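Local coordinates for protein CaaX farnesyltransferase alpha subunit Ram2 (Aspergillus fumigatus, PDB 4L9P) that probably serves, with its beta-subunit partner, to transfer farnesyl groups from an isoprenoid diphosphate to the cysteine of CaaX-motif proteins, at residues Ser198-Arg203 with Trp262-Gly267; Pro180-Asp185 with Tyr204-Gly209. The protein carries 1 engineered substitution. One frame throughout, in Å; residues are numbered along the deposited sequence.

Interaction 1 (Ser198-Arg203 with Trp262-Gly267); sequences SAWNHR and WSYARG
Trp200 CE3 sits over one face of the Tyr264 phenol ring, 3.5 Å from Tyr264 CG. The two rings meet obliquely, their planes inclined at 52° and their centres, taken for the six-membered ring of the indole, 5.2 Å apart. Trp200 CZ3 continues the overlap on Tyr264 CD2 at 3.7 Å. With CG anti to the backbone N (chi1 -180°), the tyrosine reaches straight across from helix 259-272 to helix 197-208, passing the indole and ending beside Arg203.

There the hydroxyl lies against the aliphatic part of the arginine, 3.6 Å between Tyr264 OH and Arg203 CG. The arginine chain is extended from CG to NE and runs across the tyrosine at about a right angle, its guanidinium plane turned 84° from the phenol ring. Tyr264 OH sits at the edge of that guanidinium, near its plane, but no hydrogen bond joins the two side chains. Instead both go to Glu244: Tyr264 OH is hydrogen-bonded to Glu244 OE1, and Arg203 NE makes a salt bridge to the same oxygen. Arg203 NH1 has a second acid, Glu187, while Trp200 NE1 is tied to the carbonyl of Val194.

This is helix-to-helix packing in the all-helical alpha subunit, between helices well separated in sequence. Its direct contacts are aromatic and aliphatic, whereas the polar ends are satisfied by neighbouring residues; the shared carboxylate of Glu244 probably holds the hydroxyl next to the arginine and, with Glu187, probably offsets that buried positive charge.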
ATOM      1  N   SER A 198      -8.740 -12.166   5.338  1.00  2.80           N
ATOM      2  CA  SER A 198      -9.162 -11.029   6.203  1.00  2.65           C
ATOM      3  C   SER A 198      -9.814 -11.559   7.477  1.00  2.70           C
ATOM      4  O   SER A 198      -9.640 -11.021   8.593  1.00  3.93           O
ATOM      5  CB  SER A 198     -10.203 -10.168   5.473  1.00  2.88           C
ATOM      6  OG  SER A 198      -9.603  -9.691   4.253  1.00  4.19           O
ATOM      7  N   ALA A 199     -10.555 -12.664   7.343  1.00  2.52           N
ATOM      8  CA  ALA A 199     -11.190 -13.261   8.530  1.00  3.22           C
ATOM      9  C   ALA A 199     -10.141 -13.899   9.476  1.00  3.57           C
ATOM     10  O   ALA A 199     -10.259 -13.801  10.708  1.00  5.11           O
ATOM     11  CB  ALA A 199     -12.262 -14.254   8.084  1.00  4.23           C
ATOM     12  N   TRP A 200      -9.121 -14.554   8.891  1.00  3.04           N
ATOM     13  CA  TRP A 200      -8.029 -15.077   9.711  1.00  4.15           C
ATOM     14  C   TRP A 200      -7.315 -13.950  10.448  1.00  4.19           C
ATOM     15  O   TRP A 200      -6.971 -14.110  11.621  1.00  4.34           O
ATOM     16  CB  TRP A 200      -7.019 -15.852   8.851  1.00  4.48           C
ATOM     17  CG  TRP A 200      -7.526 -17.196   8.450  1.00  3.89           C
ATOM     18  CD1 TRP A 200      -8.069 -17.544   7.223  1.00  4.91           C
ATOM     19  CD2 TRP A 200      -7.537 -18.389   9.263  1.00  5.06           C
ATOM     20  NE1 TRP A 200      -8.401 -18.894   7.232  1.00  4.90           N
ATOM     21  CE2 TRP A 200      -8.102 -19.426   8.474  1.00  5.40           C
ATOM     22  CE3 TRP A 200      -7.148 -18.663  10.587  1.00  5.63           C
ATOM     23  CZ2 TRP A 200      -8.285 -20.739   8.967  1.00  6.05           C
ATOM     24  CZ3 TRP A 200      -7.320 -19.987  11.071  1.00  6.66           C
ATOM     25  CH2 TRP A 200      -7.849 -20.998  10.249  1.00  6.15           C
ATOM     26  N   ASN A 201      -7.088 -12.810   9.772  1.00  3.04           N
ATOM     27  CA  ASN A 201      -6.405 -11.706  10.417  1.00  2.92           C
ATOM     28  C   ASN A 201      -7.203 -11.168  11.605  1.00  3.27           C
ATOM     29  O   ASN A 201      -6.635 -10.834  12.649  1.00  4.39           O
ATOM     30  CB  ASN A 201      -6.082 -10.624   9.348  1.00  4.11           C
ATOM     31  CG  ASN A 201      -5.388  -9.433   9.972  1.00  3.88           C
ATOM     32  OD1 ASN A 201      -4.192  -9.515  10.289  1.00  5.42           O
ATOM     33  ND2 ASN A 201      -6.145  -8.367  10.293  1.00  4.23           N
ATOM     34  N   HIS A 202      -8.522 -11.053  11.402  1.00  3.33           N
ATOM     35  CA  HIS A 202      -9.379 -10.564  12.513  1.00  3.82           C
ATOM     36  C   HIS A 202      -9.377 -11.604  13.613  1.00  4.18           C
ATOM     37  O   HIS A 202      -9.367 -11.239  14.812  1.00  4.54           O
ATOM     38  CB  HIS A 202     -10.784 -10.339  11.974  1.00  4.33           C
ATOM     39  CG  HIS A 202     -11.659  -9.558  12.926  1.00  4.32           C
ATOM     40  ND1 HIS A 202     -11.487  -8.201  13.104  1.00  5.82           N
ATOM     41  CD2 HIS A 202     -12.716  -9.924  13.702  1.00  4.85           C
ATOM     42  CE1 HIS A 202     -12.383  -7.767  13.967  1.00  6.85           C
ATOM     43  NE2 HIS A 202     -13.120  -8.798  14.359  1.00  5.50           N
ATOM     44  N   ARG A 203      -9.331 -12.895  13.283  1.00  3.57           N
ATOM     45  CA  ARG A 203      -9.280 -13.956  14.331  1.00  4.23           C
ATOM     46  C   ARG A 203      -8.030 -13.761  15.196  1.00  5.35           C
ATOM     47  O   ARG A 203      -8.095 -13.899  16.423  1.00  6.07           O
ATOM     48  CB  ARG A 203      -9.234 -15.356  13.696  1.00  5.58           C
ATOM     49  CG  ARG A 203      -9.460 -16.449  14.782  1.00  6.36           C
ATOM     50  CD  ARG A 203      -9.344 -17.881  14.132  1.00  7.75           C
ATOM     51  NE  ARG A 203      -9.648 -18.815  15.202  1.00  9.43           N
ATOM     52  CZ  ARG A 203     -10.840 -19.342  15.449  1.00 10.44           C
ATOM     53  NH1 ARG A 203     -11.880 -19.154  14.606  1.00 11.01           N
ATOM     54  NH2 ARG A 203     -10.990 -20.069  16.559  1.00 11.67           N
ATOM     55  N   TRP A 262      -1.968 -21.751   7.764  1.00  6.88           N
ATOM     56  CA  TRP A 262      -0.563 -22.051   8.074  1.00  6.90           C
ATOM     57  C   TRP A 262       0.098 -20.804   8.645  1.00  7.24           C
ATOM     58  O   TRP A 262       0.860 -20.876   9.626  1.00  7.90           O
ATOM     59  CB  TRP A 262       0.195 -22.515   6.828  1.00  7.70           C
ATOM     60  CG  TRP A 262      -0.220 -23.877   6.339  1.00  8.65           C
ATOM     61  CD1 TRP A 262      -1.080 -24.141   5.321  1.00  8.71           C
ATOM     62  CD2 TRP A 262       0.300 -25.140   6.768  1.00  8.92           C
ATOM     63  NE1 TRP A 262      -1.159 -25.515   5.093  1.00  9.14           N
ATOM     64  CE2 TRP A 262      -0.334 -26.146   5.986  1.00  9.02           C
ATOM     65  CE3 TRP A 262       1.230 -25.532   7.759  1.00  9.88           C
ATOM     66  CZ2 TRP A 262      -0.035 -27.528   6.140  1.00  9.53           C
ATOM     67  CZ3 TRP A 262       1.489 -26.921   7.944  1.00 11.15           C
ATOM     68  CH2 TRP A 262       0.882 -27.883   7.109  1.00 10.91           C
ATOM     69  N   SER A 263      -0.164 -19.645   8.031  1.00  6.51           N
ATOM     70  CA  SER A 263       0.412 -18.392   8.535  1.00  6.70           C
ATOM     71  C   SER A 263      -0.172 -18.078   9.916  1.00  6.44           C
ATOM     72  O   SER A 263       0.536 -17.608  10.797  1.00  7.23           O
ATOM     73  CB  SER A 263       0.130 -17.256   7.569  1.00  8.51           C
ATOM     74  OG  SER A 263       0.747 -17.545   6.302  1.00 11.05           O
ATOM     75  N   TYR A 264      -1.459 -18.315  10.104  1.00  6.79           N
ATOM     76  CA  TYR A 264      -2.077 -18.058  11.415  1.00  7.01           C
ATOM     77  C   TYR A 264      -1.390 -18.947  12.468  1.00  7.31           C
ATOM     78  O   TYR A 264      -0.994 -18.466  13.548  1.00  7.59           O
ATOM     79  CB  TYR A 264      -3.568 -18.360  11.311  1.00  7.22           C
ATOM     80  CG  TYR A 264      -4.312 -18.132  12.583  1.00  6.64           C
ATOM     81  CD1 TYR A 264      -4.665 -16.820  12.955  1.00  7.97           C
ATOM     82  CD2 TYR A 264      -4.648 -19.188  13.435  1.00  8.02           C
ATOM     83  CE1 TYR A 264      -5.338 -16.595  14.140  1.00  7.97           C
ATOM     84  CE2 TYR A 264      -5.338 -18.979  14.654  1.00  7.52           C
ATOM     85  CZ  TYR A 264      -5.669 -17.676  14.991  1.00  7.76           C
ATOM     86  OH  TYR A 264      -6.330 -17.402  16.179  1.00  9.21           O
ATOM     87  N   ALA A 265      -1.178 -20.219  12.163  1.00  7.20           N
ATOM     88  CA  ALA A 265      -0.525 -21.111  13.137  1.00  7.67           C
ATOM     89  C   ALA A 265       0.897 -20.685  13.464  1.00  8.03           C
ATOM     90  O   ALA A 265       1.314 -20.742  14.627  1.00  9.81           O
ATOM     91  CB  ALA A 265      -0.525 -22.583  12.641  1.00  8.72           C
ATOM     92  N   ARG A 266       1.645 -20.246  12.454  1.00  7.96           N
ATOM     93  CA  ARG A 266       2.970 -19.670  12.757  1.00  8.99           C
ATOM     94  C   ARG A 266       2.824 -18.505  13.731  1.00  9.34           C
ATOM     95  O   ARG A 266       3.629 -18.365  14.651  1.00 11.08           O
ATOM     96  CB  ARG A 266       3.686 -19.212  11.497  1.00 10.67           C
ATOM     97  CG  ARG A 266       4.120 -20.358  10.617  1.00 12.54           C
ATOM     98  CD  ARG A 266       4.649 -19.884   9.317  1.00 14.08           C
ATOM     99  NE  ARG A 266       5.279 -20.920   8.479  1.00 14.80           N
ATOM    100  CZ  ARG A 266       6.585 -21.224   8.473  1.00 16.45           C
ATOM    101  NH1 ARG A 266       7.433 -20.638   9.300  1.00 16.38           N
ATOM    102  NH2 ARG A 266       7.027 -22.139   7.615  1.00 17.13           N
ATOM    103  N   GLY A 267       1.842 -17.649  13.508  1.00  9.14           N
ATOM    104  CA  GLY A 267       1.654 -16.530  14.410  1.00  9.95           C
ATOM    105  C   GLY A 267       1.270 -16.984  15.801  1.00  9.79           C
ATOM    106  O   GLY A 267       1.735 -16.408  16.809  1.00 10.76           O
TER

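Interaction 2 (Pro180-Asp185 with Tyr204-Gly209); sequences PREIQD and YMLRFG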
ATOM      1  N   PRO A 180     -19.100 -13.014  21.639  1.00  6.56           N
ATOM      2  CA  PRO A 180     -19.219 -14.243  20.856  1.00  8.07           C
ATOM      3  C   PRO A 180     -19.577 -13.956  19.410  1.00  7.79           C
ATOM      4  O   PRO A 180     -19.233 -14.805  18.555  1.00  8.14           O
ATOM      5  CB  PRO A 180     -20.366 -15.010  21.526  1.00  9.69           C
ATOM      6  CG  PRO A 180     -20.935 -14.075  22.496  1.00 10.60           C
ATOM      7  CD  PRO A 180     -19.988 -13.009  22.845  1.00  8.41           C
ATOM      8  N   ARG A 181     -20.186 -12.808  19.097  1.00  7.29           N
ATOM      9  CA  ARG A 181     -20.483 -12.554  17.652  1.00  7.38           C
ATOM     10  C   ARG A 181     -19.217 -12.275  16.863  1.00  7.20           C
ATOM     11  O   ARG A 181     -19.206 -12.469  15.656  1.00  7.36           O
ATOM     12  CB  ARG A 181     -21.456 -11.413  17.444  1.00  7.59           C
ATOM     13  CG  ARG A 181     -22.914 -11.869  17.589  1.00  6.91           C
ATOM     14  CD  ARG A 181     -23.347 -12.782  16.414  1.00  7.38           C
ATOM     15  NE  ARG A 181     -23.176 -12.040  15.151  1.00  7.80           N
ATOM     16  CZ  ARG A 181     -23.970 -11.069  14.698  1.00  8.32           C
ATOM     17  NH1 ARG A 181     -25.095 -10.695  15.359  1.00  8.74           N
ATOM     18  NH2 ARG A 181     -23.675 -10.432  13.597  1.00  8.09           N
ATOM     19  N   GLU A 182     -18.152 -11.818  17.528  1.00  6.07           N
ATOM     20  CA  GLU A 182     -16.926 -11.551  16.751  1.00  5.17           C
ATOM     21  C   GLU A 182     -16.357 -12.871  16.275  1.00  6.34           C
ATOM     22  O   GLU A 182     -16.056 -13.012  15.063  1.00  5.91           O
ATOM     23  CB  GLU A 182     -15.913 -10.787  17.614  1.00  5.12           C
ATOM     24  CG  GLU A 182     -16.314  -9.308  17.841  1.00  6.13           C
ATOM     25  CD  GLU A 182     -16.550  -8.553  16.540  1.00  6.73           C
ATOM     26  OE1 GLU A 182     -15.671  -8.665  15.648  1.00  6.69           O
ATOM     27  OE2 GLU A 182     -17.582  -7.885  16.351  1.00  7.60           O
ATOM     28  N   ILE A 183     -16.181 -13.841  17.148  1.00  6.43           N
ATOM     29  CA  ILE A 183     -15.709 -15.148  16.713  1.00  7.67           C
ATOM     30  C   ILE A 183     -16.725 -15.850  15.827  1.00  7.22           C
ATOM     31  O   ILE A 183     -16.341 -16.485  14.837  1.00  7.90           O
ATOM     32  CB  ILE A 183     -15.215 -15.982  17.898  1.00 10.34           C
ATOM     33  CG1 ILE A 183     -14.325 -17.090  17.431  1.00 14.49           C
ATOM     34  CG2 ILE A 183     -16.375 -16.489  18.806  1.00 13.98           C
ATOM     35  CD1 ILE A 183     -12.869 -16.478  16.999  1.00 14.49           C
ATOM     36  N   GLN A 184     -18.018 -15.756  16.152  1.00  7.28           N
ATOM     37  CA  GLN A 184     -19.000 -16.445  15.327  1.00  8.13           C
ATOM     38  C   GLN A 184     -19.019 -15.877  13.918  1.00  6.47           C
ATOM     39  O   GLN A 184     -19.137 -16.658  12.932  1.00  7.70           O
ATOM     40  CB  GLN A 184     -20.395 -16.272  15.948  1.00 10.32           C
ATOM     41  CG  GLN A 184     -21.538 -16.785  15.078  1.00 15.08           C
ATOM     42  CD  GLN A 184     -22.876 -16.540  15.766  1.00 18.77           C
ATOM     43  OE1 GLN A 184     -23.006 -16.737  17.002  1.00 21.57           O
ATOM     44  NE2 GLN A 184     -23.840 -16.024  15.001  1.00 21.08           N
ATOM     45  N   ASP A 185     -18.887 -14.552  13.766  1.00  5.99           N
ATOM     46  CA  ASP A 185     -18.916 -13.982  12.404  1.00  5.14           C
ATOM     47  C   ASP A 185     -17.642 -14.366  11.633  1.00  5.69           C
ATOM     48  O   ASP A 185     -17.737 -14.687  10.447  1.00  6.38           O
ATOM     49  CB  ASP A 185     -19.093 -12.453  12.483  1.00  6.07           C
ATOM     50  CG  ASP A 185     -20.494 -12.050  12.910  1.00  8.09           C
ATOM     51  OD1 ASP A 185     -21.387 -12.938  13.111  1.00  8.56           O
ATOM     52  OD2 ASP A 185     -20.704 -10.836  13.050  1.00  7.61           O
ATOM     53  N   TYR A 204      -6.904 -13.468  14.546  1.00  5.31           N
ATOM     54  CA  TYR A 204      -5.682 -13.268  15.324  1.00  4.94           C
ATOM     55  C   TYR A 204      -5.862 -12.074  16.309  1.00  5.53           C
ATOM     56  O   TYR A 204      -5.484 -12.147  17.489  1.00  7.02           O
ATOM     57  CB  TYR A 204      -4.475 -13.009  14.395  1.00  5.59           C
ATOM     58  CG  TYR A 204      -3.212 -12.865  15.233  1.00  5.26           C
ATOM     59  CD1 TYR A 204      -2.815 -11.618  15.776  1.00  6.87           C
ATOM     60  CD2 TYR A 204      -2.374 -13.979  15.460  1.00  6.18           C
ATOM     61  CE1 TYR A 204      -1.660 -11.496  16.561  1.00  7.32           C
ATOM     62  CE2 TYR A 204      -1.206 -13.864  16.222  1.00  6.26           C
ATOM     63  CZ  TYR A 204      -0.879 -12.620  16.799  1.00  7.06           C
ATOM     64  OH  TYR A 204       0.258 -12.501  17.588  1.00  8.12           O
ATOM     65  N   MET A 205      -6.453 -10.990  15.854  1.00  6.14           N
ATOM     66  CA  MET A 205      -6.689  -9.880  16.759  1.00  6.77           C
ATOM     67  C   MET A 205      -7.565 -10.308  17.948  1.00  7.14           C
ATOM     68  O   MET A 205      -7.264  -9.986  19.127  1.00  6.86           O
ATOM     69  CB  MET A 205      -7.392  -8.791  16.020  1.00  9.31           C
ATOM     70  CG  MET A 205      -7.564  -7.542  16.876  1.00 13.03           C
ATOM     71  SD  MET A 205      -9.273  -7.153  17.121  1.00 21.83           S
ATOM     72  CE  MET A 205     -10.185  -8.097  16.061  1.00 23.02           C
ATOM     73  N   LEU A 206      -8.639 -11.050  17.664  1.00  6.05           N
ATOM     74  CA  LEU A 206      -9.569 -11.418  18.760  1.00  5.33           C
ATOM     75  C   LEU A 206      -8.841 -12.281  19.754  1.00  6.21           C
ATOM     76  O   LEU A 206      -9.084 -12.151  20.965  1.00  7.61           O
ATOM     77  CB  LEU A 206     -10.736 -12.233  18.187  1.00  6.62           C
ATOM     78  CG  LEU A 206     -11.675 -11.464  17.255  1.00  6.22           C
ATOM     79  CD1 LEU A 206     -12.733 -12.412  16.681  1.00  7.69           C
ATOM     80  CD2 LEU A 206     -12.342 -10.253  17.950  1.00  6.09           C
ATOM     81  N   ARG A 207      -8.003 -13.201  19.290  1.00  7.45           N
ATOM     82  CA  ARG A 207      -7.412 -14.193  20.198  1.00  8.27           C
ATOM     83  C   ARG A 207      -6.081 -13.778  20.818  1.00  9.47           C
ATOM     84  O   ARG A 207      -5.814 -14.123  21.990  1.00 11.60           O
ATOM     85  CB  ARG A 207      -7.250 -15.530  19.486  1.00  9.04           C
ATOM     86  CG  ARG A 207      -8.601 -16.181  19.073  1.00  9.27           C
ATOM     87  CD  ARG A 207      -9.324 -16.648  20.299  1.00 13.21           C
ATOM     88  NE  ARG A 207     -10.351 -17.633  20.001  1.00 15.35           N
ATOM     89  CZ  ARG A 207     -11.601 -17.534  20.454  1.00 15.71           C
ATOM     90  NH1 ARG A 207     -11.983 -16.417  21.108  1.00 16.22           N
ATOM     91  NH2 ARG A 207     -12.466 -18.509  20.193  1.00 16.68           N
ATOM     92  N   PHE A 208      -5.268 -13.054  20.048  1.00  8.75           N
ATOM     93  CA  PHE A 208      -3.870 -12.829  20.400  1.00 10.00           C
ATOM     94  C   PHE A 208      -3.508 -11.390  20.323  1.00 11.15           C
ATOM     95  O   PHE A 208      -2.391 -11.044  20.694  1.00 13.12           O
ATOM     96  CB  PHE A 208      -2.942 -13.717  19.531  1.00 11.19           C
ATOM     97  CG  PHE A 208      -3.175 -15.160  19.770  1.00 11.24           C
ATOM     98  CD1 PHE A 208      -2.778 -15.706  20.971  1.00 13.03           C
ATOM     99  CD2 PHE A 208      -3.902 -15.934  18.865  1.00 10.02           C
ATOM    100  CE1 PHE A 208      -3.035 -17.028  21.258  1.00 14.28           C
ATOM    101  CE2 PHE A 208      -4.135 -17.280  19.119  1.00 11.86           C
ATOM    102  CZ  PHE A 208      -3.712 -17.814  20.348  1.00 13.07           C
ATOM    103  N   GLY A 209      -4.412 -10.524  19.870  1.00 10.35           N
ATOM    104  CA  GLY A 209      -4.042  -9.114  19.777  1.00 11.30           C
ATOM    105  C   GLY A 209      -3.936  -8.401  21.112  1.00  9.52           C
ATOM    106  O   GLY A 209      -4.625  -8.760  22.065  1.00 11.33           O
TER
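Helix 180-185 and helix 204-208 run roughly antiparallel, their axes 10.5 Å apart at closest approach with an angle of 134° between their directions, and Ile183 faces Leu206 at the nearest backbone point. Leu206 puts its two methyl groups against the start of the Glu182 side chain: Leu206 CD2 is 3.6 Å from Glu182 CB, and CD1 packs on the same carbon and on the backbone beside it. The glutamate chain crosses the leucine at about a right angle, then bends at chi2 (-55°), so that its apolar base serves the leucine while the carboxylate turns to other partners. Those are Gln147 and Arg167 at OE2 and His202 at OE1, polar company for a buried acid.

The pairing belongs to a protein prenyltransferase alpha-subunit repeat, in which consecutive helices fold back on each other as hairpins; here helix 180-192 and helix 197-208 form one such antiparallel pair, and Val171 of helix 161-174 touches both Glu182 and Leu206.

One residue further along each helix, Ile183 meets Arg207. Ile183 CD1 lies over the centre of one face of the Arg207 guanidinium, 3.7 Å above the plane, and Ile183 CG1 comes within 3.6 Å of Arg207 NH2. Having CG1 anti to the backbone N (chi1 -161°) sends the longer isoleucine branch across to the arginine; Ile183 CD1 also comes 4.1 Å from Leu206 CD1. Apart from this contact, Arg181 and Asp185 of the first helix pair with each other and with Asp148 and Arg167 respectively. Arg207 NE makes a salt bridge to Glu244.

How the interactions relate
Helix 197-208 is common to both: interaction 1 uses its earlier part against helix 259-272, interaction 2 its C-terminal end against helix 180-192, and the two centres lie 11 Å apart. They meet directly. His202 NE2 is 2.9 Å from Glu182 OE1, a probable hydrogen bond, Tyr264 CE1 packs 3.5 Å from Tyr204 N, and Arg203 NH1 lies 3.7 Å from Ile183 CD1. The two oxygens of Glu244 are shared between the contacts, OE1 on the side of interaction 1 and OE2 with Arg207. Helix 197-208 also borders the beta subunit, where Tyr298 of that chain packs on Trp200 and stacks with Tyr204, so interaction 1 lies close to the subunit interface, while interaction 2 has just Tyr204 within reach of that chain.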